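Local coordinates for uncharacterized protein (Staphylococcus aureus, PDB 3P8A) that is of unknown function but, as a glyoxalase-like member of the VOC family, probably binds a small ligand in the pocket of its curved beta sheet, at residues H53-T58 against I135-D140; K148-Y153 against F167-E172; L47-Y52 against F59-Y64. All coordinates share one frame; numbering follows the deposited sequence.

From the N terminus, the chain first makes contact 3, where L47-Y52 and F59-Y64 pair as an antiparallel hairpin at one outer edge of the eight-stranded sheet. The turn of that hairpin, H53-T58, is one half of contact 1, so the two contacts cross: their segments alternate along the chain. Contact 1 closes a loop of 76 residues by bringing the turn up to I135-D140, on the strand at the other outer edge. Contact 2 then follows in series, a second hairpin with 13 residues between its halves. Its strand 147-155 pairs with strand 130-139, with I135 N bonded to L151 O and M137 N to W149 O, so contacts 1 and 2 adjoin in the same sheet.

Contact 1: residues H53-T58 against I135-D140. With GOL (glycerol), chain C.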
loop_
_atom_site.group_PDB
_atom_site.type_symbol
_atom_site.label_atom_id
_atom_site.label_comp_id
_atom_site.label_asym_id
_atom_site.label_seq_id
_atom_site.Cartn_x
_atom_site.Cartn_y
_atom_site.Cartn_z
ATOM N N HIS A 53 -4.758 -1.465 -15.531
ATOM C CA HIS A 53 -5.535 -2.505 -14.870
ATOM C C HIS A 53 -6.877 -2.522 -15.615
ATOM O O HIS A 53 -7.734 -1.667 -15.361
ATOM C CB HIS A 53 -5.737 -2.194 -13.361
ATOM C CG HIS A 53 -4.469 -2.001 -12.582
ATOM N ND1 HIS A 53 -4.156 -0.773 -12.011
ATOM C CD2 HIS A 53 -3.495 -2.887 -12.276
ATOM C CE1 HIS A 53 -3.005 -0.953 -11.386
ATOM N NE2 HIS A 53 -2.579 -2.217 -11.502
ATOM N N HIS A 54 -7.023 -3.450 -16.600
ATOM C CA HIS A 54 -8.216 -3.532 -17.451
ATOM C C HIS A 54 -9.529 -3.645 -16.717
ATOM O O HIS A 54 -10.483 -3.008 -17.132
ATOM C CB HIS A 54 -8.106 -4.596 -18.559
ATOM C CG HIS A 54 -9.119 -4.379 -19.646
ATOM N ND1 HIS A 54 -8.846 -3.563 -20.734
ATOM C CD2 HIS A 54 -10.405 -4.809 -19.732
ATOM C CE1 HIS A 54 -9.958 -3.548 -21.458
ATOM N NE2 HIS A 54 -10.923 -4.286 -20.897
ATOM N N LYS A 55 -9.570 -4.412 -15.616
ATOM C CA LYS A 55 -10.776 -4.601 -14.799
ATOM C C LYS A 55 -11.320 -3.297 -14.207
ATOM O O LYS A 55 -12.537 -3.160 -14.055
ATOM C CB LYS A 55 -10.470 -5.519 -13.619
ATOM C CG LYS A 55 -10.399 -6.999 -13.929
ATOM C CD LYS A 55 -9.722 -7.776 -12.789
ATOM C CE LYS A 55 -10.485 -7.784 -11.482
ATOM N NZ LYS A 55 -11.771 -8.533 -11.570
ATOM N N TYR A 56 -10.418 -2.360 -13.835
ATOM C CA TYR A 56 -10.792 -1.125 -13.145
ATOM C C TYR A 56 -10.703 0.171 -13.915
ATOM O O TYR A 56 -11.375 1.126 -13.535
ATOM C CB TYR A 56 -10.014 -1.010 -11.834
ATOM C CG TYR A 56 -10.173 -2.207 -10.921
ATOM C CD1 TYR A 56 -11.377 -2.453 -10.261
ATOM C CD2 TYR A 56 -9.119 -3.089 -10.708
ATOM C CE1 TYR A 56 -11.531 -3.560 -9.427
ATOM C CE2 TYR A 56 -9.268 -4.209 -9.890
ATOM C CZ TYR A 56 -10.467 -4.424 -9.233
ATOM O OH TYR A 56 -10.595 -5.501 -8.398
ATOM N N GLY A 57 -9.896 0.215 -14.972
ATOM C CA GLY A 57 -9.739 1.426 -15.777
ATOM C C GLY A 57 -8.707 2.390 -15.219
ATOM O O GLY A 57 -8.731 3.584 -15.541
ATOM N N THR A 58 -7.789 1.870 -14.372
ATOM C CA THR A 58 -6.719 2.627 -13.701
ATOM C C THR A 58 -5.374 2.302 -14.329
ATOM O O THR A 58 -5.246 1.277 -15.006
ATOM C CB THR A 58 -6.685 2.333 -12.187
ATOM O OG1 THR A 58 -6.650 0.919 -11.952
ATOM C CG2 THR A 58 -7.829 2.972 -11.427
ATOM N N ILE A 135 -8.215 -12.597 -6.021
ATOM C CA ILE A 135 -8.587 -11.907 -7.254
ATOM C C ILE A 135 -7.381 -11.973 -8.195
ATOM O O ILE A 135 -6.328 -11.417 -7.868
ATOM C CB ILE A 135 -9.003 -10.431 -6.978
ATOM C CG1 ILE A 135 -10.188 -10.302 -5.965
ATOM C CG2 ILE A 135 -9.261 -9.652 -8.281
ATOM C CD1 ILE A 135 -11.564 -10.798 -6.444
ATOM N N GLN A 136 -7.542 -12.613 -9.371
ATOM C CA GLN A 136 -6.478 -12.679 -10.383
ATOM C C GLN A 136 -6.305 -11.309 -11.061
ATOM O O GLN A 136 -7.287 -10.647 -11.409
ATOM C CB GLN A 136 -6.759 -13.786 -11.410
ATOM C CG GLN A 136 -5.892 -15.050 -11.218
ATOM C CD GLN A 136 -4.400 -14.868 -11.463
ATOM O OE1 GLN A 136 -3.945 -14.018 -12.246
ATOM N NE2 GLN A 136 -3.604 -15.700 -10.816
HETATM N N MSE A 137 -5.048 -10.851 -11.176
HETATM C CA MSE A 137 -4.736 -9.528 -11.708
HETATM C C MSE A 137 -3.592 -9.592 -12.706
HETATM O O MSE A 137 -2.704 -10.440 -12.592
HETATM C CB MSE A 137 -4.279 -8.609 -10.562
HETATM C CG MSE A 137 -5.339 -8.280 -9.523
HETATM SE SE MSE A 137 -6.653 -6.936 -10.090
HETATM C CE MSE A 137 -5.470 -5.436 -10.464
ATOM N N GLU A 138 -3.567 -8.633 -13.633
ATOM C CA GLU A 138 -2.500 -8.515 -14.613
ATOM C C GLU A 138 -2.409 -7.100 -15.159
ATOM O O GLU A 138 -3.353 -6.321 -15.063
ATOM C CB GLU A 138 -2.659 -9.515 -15.788
ATOM C CG GLU A 138 -3.868 -9.264 -16.682
ATOM C CD GLU A 138 -3.871 -10.000 -18.013
ATOM O OE1 GLU A 138 -4.414 -9.436 -18.993
ATOM O OE2 GLU A 138 -3.351 -11.139 -18.077
ATOM N N ARG A 139 -1.267 -6.796 -15.741
ATOM C CA ARG A 139 -0.976 -5.578 -16.479
ATOM C C ARG A 139 0.143 -5.904 -17.456
ATOM O O ARG A 139 1.039 -6.695 -17.134
ATOM C CB ARG A 139 -0.701 -4.317 -15.593
ATOM C CG ARG A 139 0.501 -4.389 -14.671
ATOM C CD ARG A 139 0.847 -3.062 -13.993
ATOM N NE ARG A 139 1.675 -3.269 -12.800
ATOM C CZ ARG A 139 2.999 -3.430 -12.790
ATOM N NH1 ARG A 139 3.689 -3.405 -13.925
ATOM N NH2 ARG A 139 3.640 -3.624 -11.647
ATOM N N ASP A 140 0.063 -5.344 -18.670
ATOM C CA ASP A 140 1.082 -5.569 -19.697
ATOM C C ASP A 140 2.324 -4.751 -19.396
ATOM O O ASP A 140 2.224 -3.633 -18.873
ATOM C CB ASP A 140 0.542 -5.157 -21.077
ATOM C CG ASP A 140 -0.742 -5.838 -21.512
ATOM O OD1 ASP A 140 -0.903 -7.049 -21.224
ATOM O OD2 ASP A 140 -1.581 -5.163 -22.159
HETATM C C1 GOL C . 1.570 -2.267 -9.129
HETATM O O1 GOL C . 2.634 -3.045 -9.476
HETATM C C2 GOL C . 0.418 -3.159 -9.374
HETATM O O2 GOL C . -0.103 -2.732 -10.616
HETATM C C3 GOL C . -0.531 -3.033 -8.184
HETATM O O3 GOL C . -1.814 -2.438 -8.515
HETATM O O HOH W 1 -4.736 -5.457 -16.907
HETATM O O HOH W 2 -10.013 -11.359 -11.758
#
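H53 and R139 barely touch, yet both hold the same small molecule, a glycerol probably left from the crystallisation liquor. Its hydroxyl O2 sits 2.7 Å from H53 NE2, where either atom could be the donor, and accepts a bond from R139 NE at 2.9 Å. The ring nitrogen on the other side of the imidazole, H53 ND1, pairs with T58 OG1 at 3.0 Å, which fixes the rotation of the ring. In R139, chi1 of 62° tucks CG between the backbone N and carbonyl carbon, and the chain then runs straight out to NE at the glycerol. E71 and Y69 also bond the glycerol.

H53-T58 is the turn between strands 48-53 and 58-64, while strand 130-139 is the opposite outer strand of the same sheet. The sheet therefore curls until its two rims meet, consistent with the half-open barrel of VOC proteins, in which the concave side forms the pocket. Water spans the rims at the backbone: one molecule accepts from H54 N at 3.1 Å and donates to E138 O.

Beside the glycerol the filling is apolar. Selenomethionine M137, bent at chi2 and chi3, sets SE at the edge of the Y56 ring, 3.8 Å from CE2, a Met-aromatic contact. Its methyl CE comes 3.7 Å from H53 CD2. Farther out, K55 lays CE 3.9 Å from I135 CG2, with its ammonium salt-bridged to E89.

Contact 2: residues K148-Y153 against F167-E172; sequences KWQLLY and FIQWEE
The beta hairpin of strands 147-155 and 166-170 brings W149 opposite W170, Q150 opposite Q169, L151 opposite I168 and L152 opposite F167. Q150 and Q169 exchange backbone bonds, 2.9 Å from Q150 N to Q169 O and 3.0 Å from Q169 N to Q150 O; L152 and F167 form the next such pair. At the far end E171 N bonds K148 O as the strand gives way to loop.

On one face W149, W170 and I168 interlock. The two indoles lie side by side with their planes turned 51° apart, and W149 CE3 approaches W170 CZ3 to 3.6 Å. I168 reaches toward both: its CG1 is anti to the backbone N (chi1 -167°), and CD1 ends up 3.4 Å from W149 CD1 while also lying over a face of W170, near the rim. This face belongs to the concave side of the glyoxalase-like sheet, where the side chain of W149 comes within about 4 Å of the bound glycerol (nearest atoms) and R177 makes a cation-pi contact with W170.

The other face carries L152 and F167, whose CD2 atoms are 4.1 Å apart and which pack on helix 117-125. There too Q150 OE1 and Q169 O share a water, which donates to both, 2.6 Å from OE1. The Q169 amide lies beside that of Q150, and its OE1 takes the N-H of I117; E171 OE2 accepts from Q136.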
loop_
_atom_site.group_PDB
_atom_site.type_symbol
_atom_site.label_atom_id
_atom_site.label_comp_id
_atom_site.label_asym_id
_atom_site.label_seq_id
_atom_site.Cartn_x
_atom_site.Cartn_y
_atom_site.Cartn_z
ATOM N N LYS A 148 1.838 -10.824 -13.731
ATOM C CA LYS A 148 0.669 -11.396 -13.056
ATOM C C LYS A 148 0.786 -11.492 -11.531
ATOM O O LYS A 148 1.877 -11.673 -10.971
ATOM C CB LYS A 148 0.276 -12.760 -13.655
ATOM C CG LYS A 148 -0.097 -12.713 -15.136
ATOM C CD LYS A 148 -1.157 -13.748 -15.511
ATOM C CE LYS A 148 -0.596 -15.014 -16.107
ATOM N NZ LYS A 148 -1.674 -15.880 -16.651
ATOM N N TRP A 149 -0.360 -11.347 -10.862
ATOM C CA TRP A 149 -0.451 -11.446 -9.411
ATOM C C TRP A 149 -1.874 -11.744 -8.957
ATOM O O TRP A 149 -2.816 -11.681 -9.757
ATOM C CB TRP A 149 0.120 -10.172 -8.733
ATOM C CG TRP A 149 -0.690 -8.925 -8.916
ATOM C CD1 TRP A 149 -1.600 -8.413 -8.041
ATOM C CD2 TRP A 149 -0.650 -8.020 -10.031
ATOM N NE1 TRP A 149 -2.091 -7.219 -8.510
ATOM C CE2 TRP A 149 -1.526 -6.951 -9.732
ATOM C CE3 TRP A 149 0.062 -7.992 -11.249
ATOM C CZ2 TRP A 149 -1.753 -5.897 -10.625
ATOM C CZ3 TRP A 149 -0.149 -6.935 -12.122
ATOM C CH2 TRP A 149 -1.043 -5.900 -11.805
ATOM N N GLN A 150 -2.014 -12.069 -7.671
ATOM C CA GLN A 150 -3.297 -12.294 -7.014
ATOM C C GLN A 150 -3.401 -11.362 -5.824
ATOM O O GLN A 150 -2.414 -11.139 -5.127
ATOM C CB GLN A 150 -3.442 -13.729 -6.494
ATOM C CG GLN A 150 -3.350 -14.814 -7.551
ATOM C CD GLN A 150 -3.224 -16.135 -6.844
ATOM O OE1 GLN A 150 -2.139 -16.720 -6.736
ATOM N NE2 GLN A 150 -4.301 -16.562 -6.213
ATOM N N LEU A 151 -4.603 -10.853 -5.576
ATOM C CA LEU A 151 -4.892 -10.003 -4.426
ATOM C C LEU A 151 -5.934 -10.681 -3.532
ATOM O O LEU A 151 -6.786 -11.417 -4.021
ATOM C CB LEU A 151 -5.406 -8.623 -4.858
ATOM C CG LEU A 151 -4.469 -7.781 -5.732
ATOM C CD1 LEU A 151 -5.102 -6.472 -6.052
ATOM C CD2 LEU A 151 -3.135 -7.527 -5.053
ATOM N N LEU A 152 -5.864 -10.435 -2.229
ATOM C CA LEU A 152 -6.832 -10.947 -1.261
ATOM C C LEU A 152 -7.161 -9.769 -0.361
ATOM O O LEU A 152 -6.260 -9.039 0.067
ATOM C CB LEU A 152 -6.255 -12.117 -0.460
ATOM C CG LEU A 152 -7.163 -12.761 0.611
ATOM C CD1 LEU A 152 -8.244 -13.637 -0.017
ATOM C CD2 LEU A 152 -6.329 -13.544 1.586
ATOM N N TYR A 153 -8.450 -9.537 -0.151
ATOM C CA TYR A 153 -8.915 -8.425 0.652
ATOM C C TYR A 153 -9.616 -8.873 1.898
ATOM O O TYR A 153 -10.299 -9.902 1.887
ATOM C CB TYR A 153 -9.883 -7.581 -0.147
ATOM C CG TYR A 153 -9.260 -6.943 -1.370
ATOM C CD1 TYR A 153 -8.563 -5.743 -1.273
ATOM C CD2 TYR A 153 -9.455 -7.482 -2.637
ATOM C CE1 TYR A 153 -8.009 -5.134 -2.393
ATOM C CE2 TYR A 153 -8.939 -6.857 -3.774
ATOM C CZ TYR A 153 -8.198 -5.693 -3.640
ATOM O OH TYR A 153 -7.715 -5.045 -4.737
ATOM N N PHE A 167 -3.483 -8.049 0.586
ATOM C CA PHE A 167 -2.392 -8.985 0.345
ATOM C C PHE A 167 -2.122 -9.193 -1.126
ATOM O O PHE A 167 -3.043 -9.162 -1.933
ATOM C CB PHE A 167 -2.741 -10.351 0.986
ATOM C CG PHE A 167 -3.063 -10.310 2.467
ATOM C CD1 PHE A 167 -2.065 -10.485 3.416
ATOM C CD2 PHE A 167 -4.378 -10.168 2.905
ATOM C CE1 PHE A 167 -2.364 -10.461 4.787
ATOM C CE2 PHE A 167 -4.673 -10.130 4.271
ATOM C CZ PHE A 167 -3.661 -10.317 5.204
ATOM N N ILE A 168 -0.866 -9.455 -1.453
ATOM C CA ILE A 168 -0.426 -9.720 -2.801
ATOM C C ILE A 168 0.467 -10.957 -2.850
ATOM O O ILE A 168 1.354 -11.138 -2.019
ATOM C CB ILE A 168 0.282 -8.483 -3.473
ATOM C CG1 ILE A 168 0.448 -8.681 -5.012
ATOM C CG2 ILE A 168 1.644 -8.123 -2.792
ATOM C CD1 ILE A 168 0.682 -7.322 -5.797
ATOM N N GLN A 169 0.251 -11.763 -3.875
ATOM C CA GLN A 169 1.109 -12.887 -4.203
ATOM C C GLN A 169 1.418 -12.739 -5.691
ATOM O O GLN A 169 0.528 -12.856 -6.540
ATOM C CB GLN A 169 0.489 -14.258 -3.902
ATOM C CG GLN A 169 1.557 -15.365 -4.004
ATOM C CD GLN A 169 0.984 -16.754 -3.976
ATOM O OE1 GLN A 169 0.249 -17.136 -3.064
ATOM N NE2 GLN A 169 1.376 -17.556 -4.937
ATOM N N TRP A 170 2.675 -12.422 -5.980
ATOM C CA TRP A 170 3.185 -12.266 -7.346
ATOM C C TRP A 170 3.339 -13.660 -7.977
ATOM O O TRP A 170 3.833 -14.583 -7.307
ATOM C CB TRP A 170 4.548 -11.539 -7.294
ATOM C CG TRP A 170 4.442 -10.115 -6.848
ATOM C CD1 TRP A 170 4.764 -9.612 -5.620
ATOM C CD2 TRP A 170 3.990 -9.004 -7.631
ATOM N NE1 TRP A 170 4.512 -8.260 -5.583
ATOM C CE2 TRP A 170 4.075 -7.853 -6.815
ATOM C CE3 TRP A 170 3.555 -8.860 -8.958
ATOM C CZ2 TRP A 170 3.697 -6.579 -7.272
ATOM C CZ3 TRP A 170 3.152 -7.604 -9.398
ATOM C CH2 TRP A 170 3.214 -6.483 -8.556
ATOM N N GLU A 171 2.905 -13.820 -9.250
ATOM C CA GLU A 171 3.052 -15.091 -9.983
ATOM C C GLU A 171 4.538 -15.465 -10.005
ATOM O O GLU A 171 4.906 -16.554 -9.561
ATOM C CB GLU A 171 2.440 -14.999 -11.393
ATOM C CG GLU A 171 1.358 -16.034 -11.677
ATOM C CD GLU A 171 0.161 -16.093 -10.739
ATOM O OE1 GLU A 171 -0.073 -17.180 -10.161
ATOM O OE2 GLU A 171 -0.558 -15.076 -10.604
ATOM N N GLU A 172 5.391 -14.498 -10.394
ATOM C CA GLU A 172 6.854 -14.597 -10.380
ATOM C C GLU A 172 7.327 -14.893 -8.941
ATOM O O GLU A 172 6.809 -14.331 -7.966
ATOM C CB GLU A 172 7.471 -13.289 -10.890
ATOM C CG GLU A 172 8.769 -13.454 -11.650
ATOM C CD GLU A 172 8.983 -12.369 -12.685
ATOM O OE1 GLU A 172 8.569 -12.570 -13.851
ATOM O OE2 GLU A 172 9.511 -11.293 -12.317
HETATM O O HOH W 3 4.608 -11.615 -11.183
HETATM O O HOH W 4 -0.074 -15.369 -7.550
#

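Contact 3: residues L47-Y52 against F59-Y64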
loop_
_atom_site.group_PDB
_atom_site.type_symbol
_atom_site.label_atom_id
_atom_site.label_comp_id
_atom_site.label_asym_id
_atom_site.label_seq_id
_atom_site.Cartn_x
_atom_site.Cartn_y
_atom_site.Cartn_z
ATOM N N LEU A 47 10.779 7.518 -11.233
ATOM C CA LEU A 47 9.552 6.836 -11.599
ATOM C C LEU A 47 9.700 6.112 -12.911
ATOM O O LEU A 47 10.452 6.541 -13.786
ATOM C CB LEU A 47 8.375 7.832 -11.689
ATOM C CG LEU A 47 8.109 8.724 -10.479
ATOM C CD1 LEU A 47 6.977 9.689 -10.763
ATOM C CD2 LEU A 47 7.779 7.910 -9.240
ATOM N N HIS A 48 8.974 4.996 -13.024
ATOM C CA HIS A 48 8.918 4.138 -14.207
ATOM C C HIS A 48 7.440 3.888 -14.492
ATOM O O HIS A 48 6.684 3.571 -13.567
ATOM C CB HIS A 48 9.674 2.816 -13.962
ATOM C CG HIS A 48 11.137 3.033 -13.713
ATOM N ND1 HIS A 48 12.022 3.306 -14.755
ATOM C CD2 HIS A 48 11.818 3.069 -12.548
ATOM C CE1 HIS A 48 13.205 3.469 -14.185
ATOM N NE2 HIS A 48 13.128 3.353 -12.858
ATOM N N SER A 49 7.023 4.087 -15.753
ATOM C CA SER A 49 5.646 3.847 -16.184
ATOM C C SER A 49 5.310 2.393 -15.939
ATOM O O SER A 49 6.151 1.523 -16.176
ATOM C CB SER A 49 5.472 4.163 -17.662
ATOM O OG SER A 49 5.146 5.531 -17.830
ATOM N N GLY A 50 4.129 2.160 -15.382
ATOM C CA GLY A 50 3.657 0.819 -15.064
ATOM C C GLY A 50 2.829 0.243 -16.187
ATOM O O GLY A 50 3.333 0.016 -17.288
ATOM N N GLY A 51 1.559 0.034 -15.906
ATOM C CA GLY A 51 0.613 -0.511 -16.869
ATOM C C GLY A 51 -0.802 -0.122 -16.529
ATOM O O GLY A 51 -1.023 0.652 -15.605
ATOM N N TYR A 52 -1.762 -0.692 -17.250
ATOM C CA TYR A 52 -3.192 -0.452 -17.114
ATOM C C TYR A 52 -3.869 -1.684 -16.515
ATOM O O TYR A 52 -3.555 -2.811 -16.905
ATOM C CB TYR A 52 -3.769 -0.136 -18.507
ATOM C CG TYR A 52 -5.239 0.221 -18.568
ATOM C CD1 TYR A 52 -6.191 -0.718 -18.970
ATOM C CD2 TYR A 52 -5.667 1.527 -18.347
ATOM C CE1 TYR A 52 -7.537 -0.369 -19.116
ATOM C CE2 TYR A 52 -7.009 1.882 -18.468
ATOM C CZ TYR A 52 -7.943 0.925 -18.840
ATOM O OH TYR A 52 -9.260 1.275 -18.982
ATOM N N PHE A 59 -4.371 3.176 -14.103
ATOM C CA PHE A 59 -2.983 2.998 -14.552
ATOM C C PHE A 59 -2.047 3.507 -13.484
ATOM O O PHE A 59 -2.440 4.331 -12.656
ATOM C CB PHE A 59 -2.703 3.706 -15.896
ATOM C CG PHE A 59 -2.896 5.205 -15.905
ATOM C CD1 PHE A 59 -4.169 5.759 -16.006
ATOM C CD2 PHE A 59 -1.803 6.062 -15.871
ATOM C CE1 PHE A 59 -4.345 7.143 -16.023
ATOM C CE2 PHE A 59 -1.978 7.454 -15.887
ATOM C CZ PHE A 59 -3.245 7.983 -15.966
ATOM N N ASN A 60 -0.799 3.081 -13.537
ATOM C CA ASN A 60 0.155 3.464 -12.503
ATOM C C ASN A 60 1.545 3.877 -13.001
ATOM O O ASN A 60 1.852 3.749 -14.187
ATOM C CB ASN A 60 0.233 2.333 -11.423
ATOM C CG ASN A 60 0.647 0.956 -11.927
ATOM O OD1 ASN A 60 1.049 0.771 -13.081
ATOM N ND2 ASN A 60 0.569 -0.048 -11.085
ATOM N N LYS A 61 2.362 4.394 -12.086
ATOM C CA LYS A 61 3.760 4.777 -12.268
ATOM C C LYS A 61 4.376 4.291 -11.008
ATOM O O LYS A 61 3.740 4.360 -9.953
ATOM C CB LYS A 61 3.963 6.289 -12.396
ATOM C CG LYS A 61 3.729 6.854 -13.778
ATOM C CD LYS A 61 4.271 8.270 -13.812
ATOM C CE LYS A 61 3.964 8.983 -15.101
ATOM N NZ LYS A 61 4.300 10.427 -14.987
ATOM N N LEU A 62 5.579 3.731 -11.106
ATOM C CA LEU A 62 6.208 3.078 -9.966
ATOM C C LEU A 62 7.515 3.670 -9.550
ATOM O O LEU A 62 8.361 3.965 -10.382
ATOM C CB LEU A 62 6.356 1.571 -10.271
ATOM C CG LEU A 62 5.117 0.919 -10.934
ATOM C CD1 LEU A 62 5.481 -0.312 -11.719
ATOM C CD2 LEU A 62 4.025 0.628 -9.909
ATOM N N GLY A 63 7.631 3.904 -8.249
ATOM C CA GLY A 63 8.831 4.380 -7.587
ATOM C C GLY A 63 9.442 3.214 -6.833
ATOM O O GLY A 63 9.057 2.936 -5.692
ATOM N N TYR A 64 10.363 2.476 -7.492
ATOM C CA TYR A 64 11.016 1.329 -6.864
ATOM C C TYR A 64 12.040 1.786 -5.841
ATOM O O TYR A 64 12.937 2.566 -6.158
ATOM C CB TYR A 64 11.661 0.402 -7.914
ATOM C CG TYR A 64 10.668 -0.305 -8.803
ATOM C CD1 TYR A 64 9.970 -1.419 -8.354
ATOM C CD2 TYR A 64 10.458 0.112 -10.114
ATOM C CE1 TYR A 64 9.074 -2.095 -9.183
ATOM C CE2 TYR A 64 9.568 -0.556 -10.953
ATOM C CZ TYR A 64 8.879 -1.662 -10.483
ATOM O OH TYR A 64 8.001 -2.334 -11.304
#
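Backbone bonds between H48 and L62 set the register: H48 N gives to L62 O at 2.9 Å, and L62 N returns a bond to H48 O at 2.7 Å. One step along, S49 faces K61 as a non-hydrogen-bonded pair. G50 N then bonds N60 O at 3.0 Å, and N60 N closes on G51 O at 3.2 Å.

A single side chain joins in this pairing. With chi1 at 59°, the N60 side chain folds back so that OD1 accepts G51 N at 3.0 Å, nearly along the C=O axis. The other end of the amide, ND2, donates to E71 and makes a weak bond to the glycerol.

Between S49 and Y52 the register slips by one residue, a beta bulge in the hairpin of strands 48-53 and 58-64, at one outer edge of the VOC-type sheet. G50 and G51 sit in it. The amide oxygen of N60 lies against the G50-G51 backbone, where G51 N holds it.

Apolar and ring contacts are lighter. L62 CD1 rests 4.0 Å from G50 CA, and L47 CD2 lies equally far from G63 CA. H48 meets Y64 at about a right angle, bringing CD2 to the edge of the tyrosine ring, 4.1 Å from Y64 CD2; Y184 packs against both rings. K61 runs extended past L47, its NZ bonded to the carbonyls of F38 and L35.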